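Local coordinates for Dna-binding protein RAP1 (Saccharomyces cerevisiae, PDB 4BJT) that binds DNA as a repressor and activator at telomeres and other sites and, through its C-terminal domain, holds the Rap1-binding module of Rif1, at residues 64-67 with 68-72; 109-112 with 113-117; 150-153 with 154-158. All coordinates share one frame; numbering follows the deposited sequence.

How the interactions relate
Two of the three contacts are proline-rich loops and the third is one turn after another of a helix. Interactions 1 and 3 lie side by side, their centres 14 Å apart, and touch where Ile72 CB packs on Asn151 OD1 at 3.5 Å; each contains a turn built on a cis proline, and both loops rest on helix 140-150. Interaction 2 stands apart on helix 108-119, its centre 23 Å from those of both others and its nearest atoms about 12 and 13 Å from theirs. It packs against the bound peptide through Leu111 and Val112, and it lies across the centre of the chain from interaction 3.

Interaction 1 (64-67 with 68-72); sequences DTIS and FPPKI
Ser67 and Pro69 are joined through a water, the polar link of this bend. The water donates to Pro69 O at 2.8 Å and pairs with Ser67 OG at 3.0 Å. With OG anti to the backbone N (chi1 -178°), the hydroxyl is swung toward the carbonyl side of Ser67, which brings it within reach of the water.

The apolar contacts are looser. Ile66 CG2 comes to 4.4 Å from Pro70 CB, and both side chains lean on Phe148 of helix 140-150, which makes the pair part of a buried patch beneath the loop. Phe68 diverges from this patch toward Phe82, whose ring it meets with the planes at about 50°, and Phe85. One face of its ring is covered by Pro69 CB, 4.1 Å above the plane and displaced toward the rim, an aromatic-proline contact between neighbours across the cis bond.

In the backbone, Ser67 O lies 3.4 Å from Pro70 N, but a proline nitrogen has no hydrogen to give, and the chain reversal is held by its conformation and the water instead. Ile66 O finds a donor in Thr88 OG1, which ties the start of the bend to helix 88-99. Extended backbone angles at Phe68 and Pro69, with a cis peptide between them, identify residues 67-70 as a type VIb turn in the loop between helix 56-59 and helix 80-83.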
loop_
_atom_site.group_PDB
_atom_site.type_symbol
_atom_site.label_atom_id
_atom_site.label_comp_id
_atom_site.label_asym_id
_atom_site.label_seq_id
_atom_site.Cartn_x
_atom_site.Cartn_y
_atom_site.Cartn_z
ATOM N N ASP C 64 7.233 17.220 -2.070
ATOM C CA ASP C 64 7.973 18.347 -1.477
ATOM C C ASP C 64 7.186 19.047 -0.381
ATOM O O ASP C 64 7.787 19.761 0.415
ATOM C CB ASP C 64 8.347 19.355 -2.551
ATOM C CG ASP C 64 9.065 18.718 -3.713
ATOM O OD1 ASP C 64 9.914 17.812 -3.466
ATOM O OD2 ASP C 64 8.652 18.963 -4.855
ATOM N N THR C 65 5.867 18.802 -0.313
ATOM C CA THR C 65 4.991 19.344 0.724
ATOM C C THR C 65 5.049 18.492 1.981
ATOM O O THR C 65 4.410 18.844 2.962
ATOM C CB THR C 65 3.526 19.434 0.248
ATOM O OG1 THR C 65 2.936 18.139 0.076
ATOM C CG2 THR C 65 3.365 20.273 -0.986
ATOM N N ILE C 66 5.798 17.363 1.954
ATOM C CA ILE C 66 5.894 16.444 3.081
ATOM C C ILE C 66 7.287 16.556 3.683
ATOM O O ILE C 66 8.249 16.034 3.118
ATOM C CB ILE C 66 5.603 15.005 2.608
ATOM C CG1 ILE C 66 4.182 14.881 1.994
ATOM C CG2 ILE C 66 5.752 14.018 3.790
ATOM C CD1 ILE C 66 3.881 13.578 1.324
ATOM N N SER C 67 7.404 17.194 4.850
ATOM C CA SER C 67 8.672 17.355 5.536
ATOM C C SER C 67 9.203 15.958 5.893
ATOM O O SER C 67 8.420 15.081 6.273
ATOM C CB SER C 67 8.475 18.201 6.799
ATOM O OG SER C 67 9.704 18.403 7.467
ATOM N N PHE C 68 10.506 15.748 5.710
ATOM C CA PHE C 68 11.144 14.449 5.902
ATOM C C PHE C 68 12.127 14.439 7.067
ATOM O O PHE C 68 12.967 15.346 7.196
ATOM C CB PHE C 68 11.876 14.040 4.612
ATOM C CG PHE C 68 12.250 12.576 4.576
ATOM C CD1 PHE C 68 11.357 11.631 4.119
ATOM C CD2 PHE C 68 13.461 12.144 5.082
ATOM C CE1 PHE C 68 11.661 10.268 4.175
ATOM C CE2 PHE C 68 13.772 10.783 5.120
ATOM C CZ PHE C 68 12.885 9.865 4.652
ATOM N N PRO C 69 12.083 13.402 7.916
ATOM C CA PRO C 69 11.137 12.283 7.904
ATOM C C PRO C 69 9.800 12.696 8.483
ATOM O O PRO C 69 9.734 13.502 9.435
ATOM C CB PRO C 69 11.805 11.241 8.803
ATOM C CG PRO C 69 12.553 12.070 9.804
ATOM C CD PRO C 69 13.018 13.304 9.056
ATOM N N PRO C 70 8.713 12.105 7.969
ATOM C CA PRO C 70 7.407 12.446 8.508
ATOM C C PRO C 70 7.217 11.900 9.911
ATOM O O PRO C 70 7.800 10.875 10.230
ATOM C CB PRO C 70 6.417 11.800 7.533
ATOM C CG PRO C 70 7.156 10.933 6.705
ATOM C CD PRO C 70 8.619 11.174 6.826
ATOM N N LYS C 71 6.392 12.566 10.736
ATOM C CA LYS C 71 6.142 12.145 12.120
ATOM C C LYS C 71 5.663 10.694 12.241
ATOM O O LYS C 71 6.048 9.977 13.172
ATOM C CB LYS C 71 5.149 13.101 12.810
ATOM C CG LYS C 71 5.070 12.942 14.325
ATOM C CD LYS C 71 3.924 13.754 14.958
ATOM C CE LYS C 71 3.946 15.233 14.629
ATOM N NZ LYS C 71 2.950 15.996 15.430
ATOM N N ILE C 72 4.848 10.246 11.291
ATOM C CA ILE C 72 4.319 8.878 11.333
ATOM C C ILE C 72 5.400 7.817 11.052
ATOM O O ILE C 72 5.175 6.637 11.323
ATOM C CB ILE C 72 3.160 8.750 10.317
ATOM C CG1 ILE C 72 2.274 7.498 10.558
ATOM C CG2 ILE C 72 3.667 8.809 8.869
ATOM C CD1 ILE C 72 1.515 7.488 11.848
HETATM O O HOH W 1 9.775 16.251 9.593
#

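Interaction 2 (109-112 with 113-117); sequences EKLV and QDLCD
Lys110 leaves the helix with CG anti to its own N (chi1 -173°) and runs extended until a bend at chi4 (-35°) turns NZ toward Asp114. The aspartate answers with CG beside its N (chi1 -62°), folding the carboxylate back over the preceding turn. NZ meets the syn lone pair of Asp114 OD2 at 3.2 Å, an i to i+4 salt bridge, and the same oxygen also bonds Tyr103 OH. An alanine in place of Asp114 would probably leave both the Lys110 ammonium and the Tyr103 hydroxyl without this mate and let the lysine end swing.

One position on, Leu111 and Leu115 make the apolar counterpart, Leu111 CG against Leu115 CD1 at 3.8 Å. Both pack on helix 88-99, while Leu111 and Val112 also touch apolar side chains of the bound peptide. The backbone beneath is regular alpha-helix; Leu115 N bonds Leu111 O at 2.8 Å.

On the polar flank, a water donates to Gln113 OE1 at 3.0 Å and, weakly, to Glu109 OE2. Gln113 OE1 is bonded by Lys123 NZ as well, and its NE2 gives a bond to Asp117 OD1 at 3.1 Å, arriving from above the carboxylate plane. The helix is thus amphipathic: one salt bridge and an amide-carboxylate bond probably steady its polar sides, and the hydrophobic side is left to the core and the peptide.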
loop_
_atom_site.group_PDB
_atom_site.type_symbol
_atom_site.label_atom_id
_atom_site.label_comp_id
_atom_site.label_asym_id
_atom_site.label_seq_id
_atom_site.Cartn_x
_atom_site.Cartn_y
_atom_site.Cartn_z
ATOM N N GLU C 109 8.467 -12.541 -1.277
ATOM C CA GLU C 109 9.652 -12.546 -0.404
ATOM C C GLU C 109 10.850 -11.731 -0.965
ATOM O O GLU C 109 11.507 -10.991 -0.213
ATOM C CB GLU C 109 10.068 -13.995 -0.064
ATOM C CG GLU C 109 11.375 -14.136 0.703
ATOM C CD GLU C 109 11.551 -13.468 2.060
ATOM O OE1 GLU C 109 10.890 -12.439 2.331
ATOM O OE2 GLU C 109 12.406 -13.952 2.838
ATOM N N LYS C 110 11.136 -11.851 -2.269
ATOM C CA LYS C 110 12.221 -11.083 -2.892
ATOM C C LYS C 110 11.897 -9.574 -2.846
ATOM O O LYS C 110 12.779 -8.757 -2.570
ATOM C CB LYS C 110 12.406 -11.492 -4.347
ATOM C CG LYS C 110 13.632 -10.860 -5.004
ATOM C CD LYS C 110 13.644 -11.121 -6.510
ATOM C CE LYS C 110 14.916 -10.708 -7.225
ATOM N NZ LYS C 110 15.553 -9.477 -6.674
ATOM N N LEU C 111 10.647 -9.225 -3.150
ATOM C CA LEU C 111 10.232 -7.823 -3.116
ATOM C C LEU C 111 10.455 -7.238 -1.709
ATOM O O LEU C 111 11.006 -6.144 -1.554
ATOM C CB LEU C 111 8.751 -7.709 -3.532
ATOM C CG LEU C 111 8.104 -6.343 -3.312
ATOM C CD1 LEU C 111 8.783 -5.278 -4.133
ATOM C CD2 LEU C 111 6.669 -6.390 -3.660
ATOM N N VAL C 112 9.955 -7.952 -0.693
ATOM C CA VAL C 112 10.076 -7.547 0.701
ATOM C C VAL C 112 11.552 -7.371 1.073
ATOM O O VAL C 112 11.907 -6.398 1.758
ATOM C CB VAL C 112 9.305 -8.536 1.608
ATOM C CG1 VAL C 112 9.693 -8.421 3.065
ATOM C CG2 VAL C 112 7.791 -8.345 1.434
ATOM N N GLN C 113 12.431 -8.278 0.596
ATOM C CA GLN C 113 13.858 -8.122 0.866
ATOM C C GLN C 113 14.438 -6.873 0.204
ATOM O O GLN C 113 15.199 -6.137 0.821
ATOM C CB GLN C 113 14.640 -9.373 0.412
ATOM C CG GLN C 113 16.111 -9.362 0.827
ATOM C CD GLN C 113 16.252 -9.417 2.327
ATOM O OE1 GLN C 113 15.737 -10.327 2.973
ATOM N NE2 GLN C 113 16.875 -8.417 2.931
ATOM N N ASP C 114 14.041 -6.593 -1.034
ATOM C CA ASP C 114 14.537 -5.418 -1.745
ATOM C C ASP C 114 14.010 -4.112 -1.113
ATOM O O ASP C 114 14.755 -3.129 -0.999
ATOM C CB ASP C 114 14.156 -5.497 -3.223
ATOM C CG ASP C 114 14.756 -6.692 -3.961
ATOM O OD1 ASP C 114 15.738 -7.281 -3.450
ATOM O OD2 ASP C 114 14.207 -7.073 -5.014
ATOM N N LEU C 115 12.768 -4.128 -0.612
ATOM C CA LEU C 115 12.207 -2.937 0.061
ATOM C C LEU C 115 12.931 -2.652 1.380
ATOM O O LEU C 115 13.007 -1.500 1.831
ATOM C CB LEU C 115 10.715 -3.128 0.322
ATOM C CG LEU C 115 9.834 -3.079 -0.932
ATOM C CD1 LEU C 115 8.443 -3.613 -0.630
ATOM C CD2 LEU C 115 9.753 -1.649 -1.511
ATOM N N CYS C 116 13.451 -3.693 2.009
ATOM C CA CYS C 116 14.251 -3.573 3.219
ATOM C C CYS C 116 15.652 -3.007 2.867
ATOM O O CYS C 116 16.068 -1.972 3.402
ATOM C CB CYS C 116 14.330 -4.949 3.872
ATOM S SG CYS C 116 15.527 -5.077 5.207
ATOM N N ASP C 117 16.328 -3.641 1.909
ATOM C CA ASP C 117 17.702 -3.280 1.540
ATOM C C ASP C 117 17.869 -1.962 0.847
ATOM O O ASP C 117 18.898 -1.312 1.044
ATOM C CB ASP C 117 18.314 -4.372 0.628
ATOM C CG ASP C 117 18.465 -5.731 1.283
ATOM O OD1 ASP C 117 18.423 -5.800 2.533
ATOM O OD2 ASP C 117 18.609 -6.729 0.547
HETATM O O HOH W 2 14.930 -12.838 1.642
#

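Interaction 3 (150-153 with 154-158); sequences DNVN and PPPNV
The loop that leaves helix 140-150 reverses through a cis-proline turn, and Val152 meets Pro156 across the bend. The contact is tight: Val152 CG1 stands 3.4 Å from Pro156 CD, closer than carbons usually pack. CG1 occupies the position between the backbone N and the carbonyl carbon (chi1 66°), the less roomy choice for a valine methyl, and this is the branch that presses on the proline ring. The other methyl, CG2, is anti to the N and rests 3.7 Å from Pro154 O; both branches thus bear on the proline run.

The bend itself is a type VIb turn over residues 152-155, with the cis peptide between Asn153 and Pro154 and extended backbone angles at both. The cis bond brings the CA atoms of Asn153 and Pro154 to 3.0 Å and leaves Pro154 CD on the same side as Asn153 O. The Asn153 side chain runs back beside the proline, with OD1 3.5 Å from Pro154 CA. That oxygen takes a hydrogen bond with Tyr143 OH, and the same tyrosine packs on Pro154 and Pro155, which pins the turn to the helix it has just left.

Before the turn, Asn151 is the first residue to leave helical angles, with positive phi (58°), and the chain then folds back along helix 140-150. Asp150, the last helical residue, still looks toward the proline segment: OD2 lies 4.1 Å from Pro155 CB, the two side chains crossing at about a right angle. A water donates to Asp150 OD2 at 3.2 Å and accepts from Asn157 N at 2.9 Å, bridging the helix end to the far side of the loop, where Pro156 O is bonded by Lys184 NZ of helix 175-185.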
loop_
_atom_site.group_PDB
_atom_site.type_symbol
_atom_site.label_atom_id
_atom_site.label_comp_id
_atom_site.label_asym_id
_atom_site.label_seq_id
_atom_site.Cartn_x
_atom_site.Cartn_y
_atom_site.Cartn_z
ATOM N N ASP C 150 -1.229 12.338 5.688
ATOM C CA ASP C 150 -2.281 12.274 6.704
ATOM C C ASP C 150 -1.757 12.021 8.113
ATOM O O ASP C 150 -2.538 12.142 9.058
ATOM C CB ASP C 150 -3.297 11.168 6.364
ATOM C CG ASP C 150 -4.019 11.236 5.020
ATOM O OD1 ASP C 150 -4.121 12.345 4.452
ATOM O OD2 ASP C 150 -4.519 10.176 4.564
ATOM N N ASN C 151 -0.502 11.585 8.258
ATOM C CA ASN C 151 0.051 11.242 9.573
ATOM C C ASN C 151 -0.788 10.141 10.241
ATOM O O ASN C 151 -1.126 10.230 11.420
ATOM C CB ASN C 151 0.123 12.516 10.450
ATOM C CG ASN C 151 0.822 12.324 11.754
ATOM O OD1 ASN C 151 1.623 11.417 11.900
ATOM N ND2 ASN C 151 0.437 13.101 12.767
ATOM N N VAL C 152 -1.177 9.118 9.456
ATOM C CA VAL C 152 -2.021 8.022 9.924
ATOM C C VAL C 152 -1.575 6.766 9.205
ATOM O O VAL C 152 -1.283 6.819 8.010
ATOM C CB VAL C 152 -3.519 8.326 9.673
ATOM C CG1 VAL C 152 -3.806 8.380 8.180
ATOM C CG2 VAL C 152 -4.411 7.290 10.353
ATOM N N ASN C 153 -1.526 5.649 9.909
ATOM C CA ASN C 153 -1.113 4.377 9.329
ATOM C C ASN C 153 -2.056 3.258 9.773
ATOM O O ASN C 153 -2.113 2.970 10.966
ATOM C CB ASN C 153 0.307 4.026 9.814
ATOM C CG ASN C 153 0.764 2.715 9.238
ATOM O OD1 ASN C 153 0.645 2.500 8.032
ATOM N ND2 ASN C 153 1.388 1.881 10.027
ATOM N N PRO C 154 -2.762 2.597 8.853
ATOM C CA PRO C 154 -2.812 2.856 7.417
ATOM C C PRO C 154 -3.641 4.083 7.104
ATOM O O PRO C 154 -4.493 4.473 7.899
ATOM C CB PRO C 154 -3.509 1.606 6.859
ATOM C CG PRO C 154 -4.438 1.217 7.943
ATOM C CD PRO C 154 -3.672 1.494 9.222
ATOM N N PRO C 155 -3.506 4.620 5.888
ATOM C CA PRO C 155 -4.402 5.703 5.463
ATOM C C PRO C 155 -5.839 5.165 5.358
ATOM O O PRO C 155 -6.057 4.144 4.699
ATOM C CB PRO C 155 -3.860 6.126 4.105
ATOM C CG PRO C 155 -2.709 5.318 3.829
ATOM C CD PRO C 155 -2.501 4.292 4.862
ATOM N N PRO C 156 -6.805 5.780 6.056
ATOM C CA PRO C 156 -8.118 5.144 6.192
ATOM C C PRO C 156 -9.126 5.313 5.079
ATOM O O PRO C 156 -10.135 4.589 5.094
ATOM C CB PRO C 156 -8.666 5.773 7.469
ATOM C CG PRO C 156 -8.084 7.097 7.495
ATOM C CD PRO C 156 -6.685 6.910 6.997
ATOM N N ASN C 157 -8.911 6.254 4.150
ATOM C CA ASN C 157 -9.907 6.557 3.120
ATOM C C ASN C 157 -9.258 6.700 1.765
ATOM O O ASN C 157 -9.508 7.683 1.056
ATOM C CB ASN C 157 -10.626 7.861 3.491
ATOM C CG ASN C 157 -11.322 7.835 4.827
ATOM O OD1 ASN C 157 -12.230 7.032 5.064
ATOM N ND2 ASN C 157 -10.984 8.758 5.694
ATOM N N VAL C 158 -8.481 5.695 1.355
ATOM C CA VAL C 158 -7.801 5.711 0.077
ATOM C C VAL C 158 -8.180 4.509 -0.784
ATOM O O VAL C 158 -7.999 3.361 -0.341
ATOM C CB VAL C 158 -6.279 5.736 0.274
ATOM C CG1 VAL C 158 -5.545 5.699 -1.062
ATOM C CG2 VAL C 158 -5.857 6.966 1.099
HETATM O O HOH W 3 -7.189 8.556 4.004
#